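Local coordinates for protein class I phosphodiesterase PDEB1 (Leishmania major, PDB 2R8Q) that is a class I phosphodiesterase whose all-helical catalytic domain binds metal ions and holds 3-isobutyl-1-methylxanthine in its pocket, at residues T273-K284 and M293-L302. Residues are numbered along the deposited sequence; the frame is centred on the assembly and turned at random.
Sequences TEEFYRQGDMEK and MFDRSKNNEL. With IBM (3-isobutyl-1-methylxanthine), chain E.
Part of the wall of the 3-isobutyl-1-methylxanthine pocket is formed by Phe276, on helix 262-285, and Met293, in the loop leading to helix 302-324. Phe294 packs against Phe276: its CE2 lies over one face of the Phe276 ring, 3.6 Å from Phe276 CD1, with the ring planes 31° apart. Met293 SD comes in obliquely, 3.6 Å from Phe276 CE2, as a Met-aromatic contact, while C8 of the xanthine sits at the edge of the Phe276 ring, 3.7 Å from Phe276 CE2. In this all-helical phosphodiesterase domain the loop folds back along the helix it has just left. Gly280 has no side chain to stand in the way, and Phe294 O approaches Gly280 CA to 3.3 Å in a CA-H...O contact. Farther from the ligand, Arg296 CA rests over the centre of the Tyr277 ring, and Thr273 CG2 lies against the opposite face. The Arg296 chain, bent at chi3 (-59°), turns its guanidinium into a salt-bridge network. NH1 and NH2 grip Glu274 end-on, one to each oxygen, with Arg296 NH1 3.1 Å from Glu274 OE1; NE and NH2 grip Asp281 side-on, both at OD2, with Arg296 NH2 2.9 Å from Asp281 OD2. Arg278 NE takes the anti lone pair of Glu274 OE2, which should steady that carboxylate. Extended Lys284 forms a salt bridge of 2.9 Å from NZ to Asp295 OD1, the oxygen that closes an Asx turn by accepting from Ser297 N.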
loop_
_atom_site.group_PDB
_atom_site.type_symbol
_atom_site.label_atom_id
_atom_site.label_comp_id
_atom_site.label_asym_id
_atom_site.label_seq_id
_atom_site.Cartn_x
_atom_site.Cartn_y
_atom_site.Cartn_z
ATOM N N THR A 273 16.749 14.764 16.474
ATOM C CA THR A 273 16.277 16.096 16.821
ATOM C C THR A 273 16.015 16.966 15.600
ATOM O O THR A 273 14.969 17.611 15.507
ATOM C CB THR A 273 17.279 16.807 17.750
ATOM O OG1 THR A 273 17.388 16.069 18.972
ATOM C CG2 THR A 273 16.813 18.229 18.060
ATOM N N GLU A 274 16.955 16.988 14.660
ATOM C CA GLU A 274 16.777 17.796 13.463
ATOM C C GLU A 274 15.602 17.313 12.622
ATOM O O GLU A 274 14.889 18.124 12.033
ATOM C CB GLU A 274 18.051 17.806 12.618
ATOM C CG GLU A 274 17.946 18.622 11.323
ATOM C CD GLU A 274 17.459 20.055 11.538
ATOM O OE1 GLU A 274 17.730 20.638 12.608
ATOM O OE2 GLU A 274 16.813 20.605 10.621
ATOM N N GLU A 275 15.388 16.000 12.556
ATOM C CA GLU A 275 14.263 15.508 11.771
ATOM C C GLU A 275 12.953 15.943 12.429
ATOM O O GLU A 275 12.014 16.365 11.748
ATOM C CB GLU A 275 14.293 13.980 11.637
ATOM C CG GLU A 275 13.135 13.453 10.794
ATOM C CD GLU A 275 13.319 12.017 10.346
ATOM O OE1 GLU A 275 14.359 11.714 9.722
ATOM O OE2 GLU A 275 12.418 11.196 10.607
ATOM N N PHE A 276 12.898 15.836 13.754
ATOM C CA PHE A 276 11.710 16.239 14.500
ATOM C C PHE A 276 11.432 17.728 14.276
ATOM O O PHE A 276 10.291 18.125 14.030
ATOM C CB PHE A 276 11.898 15.978 16.002
ATOM C CG PHE A 276 11.723 14.537 16.411
ATOM C CD1 PHE A 276 11.394 13.552 15.483
ATOM C CD2 PHE A 276 11.876 14.171 17.744
ATOM C CE1 PHE A 276 11.221 12.224 15.878
ATOM C CE2 PHE A 276 11.707 12.849 18.148
ATOM C CZ PHE A 276 11.378 11.874 17.212
ATOM N N TYR A 277 12.474 18.551 14.364
ATOM C CA TYR A 277 12.310 19.988 14.162
ATOM C C TYR A 277 11.763 20.291 12.771
ATOM O O TYR A 277 10.971 21.215 12.595
ATOM C CB TYR A 277 13.642 20.720 14.355
ATOM C CG TYR A 277 14.082 20.873 15.795
ATOM C CD1 TYR A 277 15.341 21.387 16.100
ATOM C CD2 TYR A 277 13.243 20.519 16.850
ATOM C CE1 TYR A 277 15.755 21.545 17.418
ATOM C CE2 TYR A 277 13.648 20.675 18.175
ATOM C CZ TYR A 277 14.904 21.188 18.449
ATOM O OH TYR A 277 15.308 21.343 19.756
ATOM N N ARG A 278 12.181 19.517 11.776
ATOM C CA ARG A 278 11.686 19.758 10.430
ATOM C C ARG A 278 10.215 19.377 10.331
ATOM O O ARG A 278 9.466 19.993 9.571
ATOM C CB ARG A 278 12.531 19.005 9.398
ATOM C CG ARG A 278 13.948 19.546 9.309
ATOM C CD ARG A 278 14.743 18.946 8.165
ATOM N NE ARG A 278 16.135 19.378 8.226
ATOM C CZ ARG A 278 17.062 19.062 7.330
ATOM N NH1 ARG A 278 16.753 18.303 6.288
ATOM N NH2 ARG A 278 18.303 19.504 7.481
ATOM N N GLN A 279 9.790 18.367 11.088
ATOM C CA GLN A 279 8.377 18.000 11.064
ATOM C C GLN A 279 7.616 19.154 11.702
ATOM O O GLN A 279 6.543 19.534 11.240
ATOM C CB GLN A 279 8.096 16.723 11.862
ATOM C CG GLN A 279 6.596 16.427 11.947
ATOM C CD GLN A 279 6.263 15.124 12.645
ATOM O OE1 GLN A 279 6.993 14.141 12.533
ATOM N NE2 GLN A 279 5.138 15.104 13.353
ATOM N N GLY A 280 8.181 19.697 12.776
ATOM C CA GLY A 280 7.551 20.810 13.460
ATOM C C GLY A 280 7.400 22.008 12.543
ATOM O O GLY A 280 6.358 22.668 12.545
ATOM N N ASP A 281 8.437 22.297 11.760
ATOM C CA ASP A 281 8.388 23.421 10.833
ATOM C C ASP A 281 7.263 23.209 9.826
ATOM O O ASP A 281 6.545 24.147 9.480
ATOM C CB ASP A 281 9.717 23.584 10.088
ATOM C CG ASP A 281 10.857 23.998 10.998
ATOM O OD1 ASP A 281 10.589 24.576 12.074
ATOM O OD2 ASP A 281 12.027 23.760 10.630
ATOM N N MET A 282 7.111 21.975 9.356
ATOM C CA MET A 282 6.057 21.666 8.393
ATOM C C MET A 282 4.681 21.781 9.030
ATOM O O MET A 282 3.722 22.195 8.374
ATOM C CB MET A 282 6.242 20.259 7.820
ATOM C CG MET A 282 7.404 20.142 6.852
ATOM S SD MET A 282 7.530 18.500 6.123
ATOM C CE MET A 282 8.605 17.708 7.290
ATOM N N GLU A 283 4.577 21.414 10.304
ATOM C CA GLU A 283 3.302 21.499 11.003
ATOM C C GLU A 283 2.902 22.959 11.184
ATOM O O GLU A 283 1.722 23.301 11.091
ATOM C CB GLU A 283 3.386 20.783 12.355
ATOM C CG GLU A 283 3.643 19.286 12.207
ATOM C CD GLU A 283 3.773 18.564 13.528
ATOM O OE1 GLU A 283 4.419 19.117 14.446
ATOM O OE2 GLU A 283 3.247 17.436 13.643
ATOM N N LYS A 284 3.882 23.823 11.433
ATOM C CA LYS A 284 3.601 25.242 11.599
ATOM C C LYS A 284 3.109 25.809 10.274
ATOM O O LYS A 284 2.243 26.682 10.243
ATOM C CB LYS A 284 4.856 25.994 12.046
ATOM C CG LYS A 284 5.350 25.597 13.427
ATOM C CD LYS A 284 6.586 26.382 13.824
ATOM C CE LYS A 284 7.114 25.917 15.172
ATOM N NZ LYS A 284 8.311 26.702 15.592
ATOM N N MET A 293 8.712 18.713 21.667
ATOM C CA MET A 293 9.796 17.902 21.124
ATOM C C MET A 293 10.099 18.186 19.652
ATOM O O MET A 293 11.197 17.895 19.167
ATOM C CB MET A 293 9.441 16.424 21.305
ATOM C CG MET A 293 10.517 15.445 20.891
ATOM S SD MET A 293 9.946 13.752 21.110
ATOM C CE MET A 293 10.393 13.461 22.823
ATOM N N PHE A 294 9.132 18.765 18.947
ATOM C CA PHE A 294 9.302 19.064 17.528
ATOM C C PHE A 294 9.429 20.558 17.256
ATOM O O PHE A 294 9.496 20.978 16.099
ATOM C CB PHE A 294 8.114 18.515 16.729
ATOM C CG PHE A 294 7.896 17.038 16.894
ATOM C CD1 PHE A 294 7.375 16.523 18.077
ATOM C CD2 PHE A 294 8.222 16.158 15.867
ATOM C CE1 PHE A 294 7.182 15.152 18.235
ATOM C CE2 PHE A 294 8.032 14.785 16.017
ATOM C CZ PHE A 294 7.513 14.283 17.202
ATOM N N ASP A 295 9.473 21.356 18.319
ATOM C CA ASP A 295 9.551 22.805 18.180
ATOM C C ASP A 295 10.970 23.359 18.234
ATOM O O ASP A 295 11.584 23.445 19.298
ATOM C CB ASP A 295 8.704 23.475 19.260
ATOM C CG ASP A 295 8.294 24.879 18.878
ATOM O OD1 ASP A 295 9.081 25.558 18.190
ATOM O OD2 ASP A 295 7.187 25.305 19.273
ATOM N N ARG A 296 11.468 23.748 17.068
ATOM C CA ARG A 296 12.806 24.300 16.914
ATOM C C ARG A 296 12.972 25.606 17.691
ATOM O O ARG A 296 14.041 25.885 18.238
ATOM C CB ARG A 296 13.062 24.551 15.425
ATOM C CG ARG A 296 14.446 25.045 15.067
ATOM C CD ARG A 296 14.480 25.500 13.614
ATOM N NE ARG A 296 14.122 24.436 12.675
ATOM C CZ ARG A 296 14.892 23.390 12.399
ATOM N NH1 ARG A 296 16.072 23.257 12.993
ATOM N NH2 ARG A 296 14.488 22.478 11.523
ATOM N N SER A 297 11.899 26.389 17.744
ATOM C CA SER A 297 11.904 27.687 18.413
ATOM C C SER A 297 12.079 27.680 19.929
ATOM O O SER A 297 12.414 28.708 20.517
ATOM C CB SER A 297 10.625 28.450 18.058
ATOM O OG SER A 297 10.523 28.628 16.656
ATOM N N LYS A 298 11.848 26.538 20.569
ATOM C CA LYS A 298 11.999 26.465 22.018
ATOM C C LYS A 298 13.441 26.193 22.433
ATOM O O LYS A 298 13.792 26.317 23.606
ATOM C CB LYS A 298 11.065 25.402 22.601
ATOM C CG LYS A 298 9.600 25.813 22.563
ATOM C CD LYS A 298 8.709 24.845 23.322
ATOM C CE LYS A 298 7.268 25.338 23.339
ATOM N NZ LYS A 298 6.357 24.414 24.073
ATOM N N ASN A 299 14.273 25.837 21.458
ATOM C CA ASN A 299 15.686 25.556 21.700
ATOM C C ASN A 299 15.903 24.668 22.921
ATOM O O ASN A 299 16.651 25.026 23.831
ATOM C CB ASN A 299 16.459 26.866 21.881
ATOM C CG ASN A 299 16.384 27.762 20.660
ATOM O OD1 ASN A 299 15.305 28.204 20.264
ATOM N ND2 ASN A 299 17.534 28.034 20.055
ATOM N N ASN A 300 15.251 23.509 22.936
ATOM C CA ASN A 300 15.377 22.578 24.050
ATOM C C ASN A 300 16.786 21.998 24.135
ATOM O O ASN A 300 17.502 21.924 23.136
ATOM C CB ASN A 300 14.367 21.437 23.904
ATOM C CG ASN A 300 12.933 21.927 23.908
ATOM O OD1 ASN A 300 12.484 22.560 24.862
ATOM N ND2 ASN A 300 12.204 21.632 22.837
ATOM N N GLU A 301 17.173 21.589 25.339
ATOM C CA GLU A 301 18.490 21.010 25.574
ATOM C C GLU A 301 18.494 19.557 25.104
ATOM O O GLU A 301 17.587 18.794 25.433
ATOM C CB GLU A 301 18.821 21.065 27.069
ATOM C CG GLU A 301 20.264 20.739 27.402
ATOM C CD GLU A 301 21.223 21.811 26.924
ATOM O OE1 GLU A 301 21.109 22.961 27.401
ATOM O OE2 GLU A 301 22.085 21.507 26.074
ATOM N N LEU A 302 19.514 19.178 24.338
ATOM C CA LEU A 302 19.611 17.810 23.833
ATOM C C LEU A 302 19.563 16.813 24.990
ATOM O O LEU A 302 18.898 15.779 24.904
ATOM C CB LEU A 302 20.910 17.629 23.040
ATOM C CG LEU A 302 21.069 16.353 22.204
ATOM C CD1 LEU A 302 20.027 16.320 21.097
ATOM C CD2 LEU A 302 22.465 16.313 21.602
HETATM N N9 IBM E . 11.767 9.285 19.989
HETATM C C8 IBM E . 11.781 10.363 20.840
HETATM N N7 IBM E . 12.983 10.726 21.212
HETATM C C5 IBM E . 13.815 9.827 20.561
HETATM C C4 IBM E . 13.085 8.937 19.806
HETATM N N3 IBM E . 13.557 7.928 19.041
HETATM C C2 IBM E . 14.917 7.802 19.041
HETATM N N1 IBM E . 15.739 8.662 19.778
HETATM C C6 IBM E . 15.192 9.671 20.533
HETATM O O6 IBM E . 15.908 10.424 21.175
HETATM O O2 IBM E . 15.433 6.909 18.377
HETATM C C10 IBM E . 17.184 8.487 19.744
HETATM C C11 IBM E . 12.684 7.053 18.276
HETATM C C12 IBM E . 11.985 7.867 17.184
HETATM C C13 IBM E . 12.803 7.867 15.900
HETATM C C14 IBM E . 10.580 7.340 16.932
HETATM O O HOH W 1 17.631 19.937 21.134
HETATM O O HOH W 2 9.900 23.441 14.609
#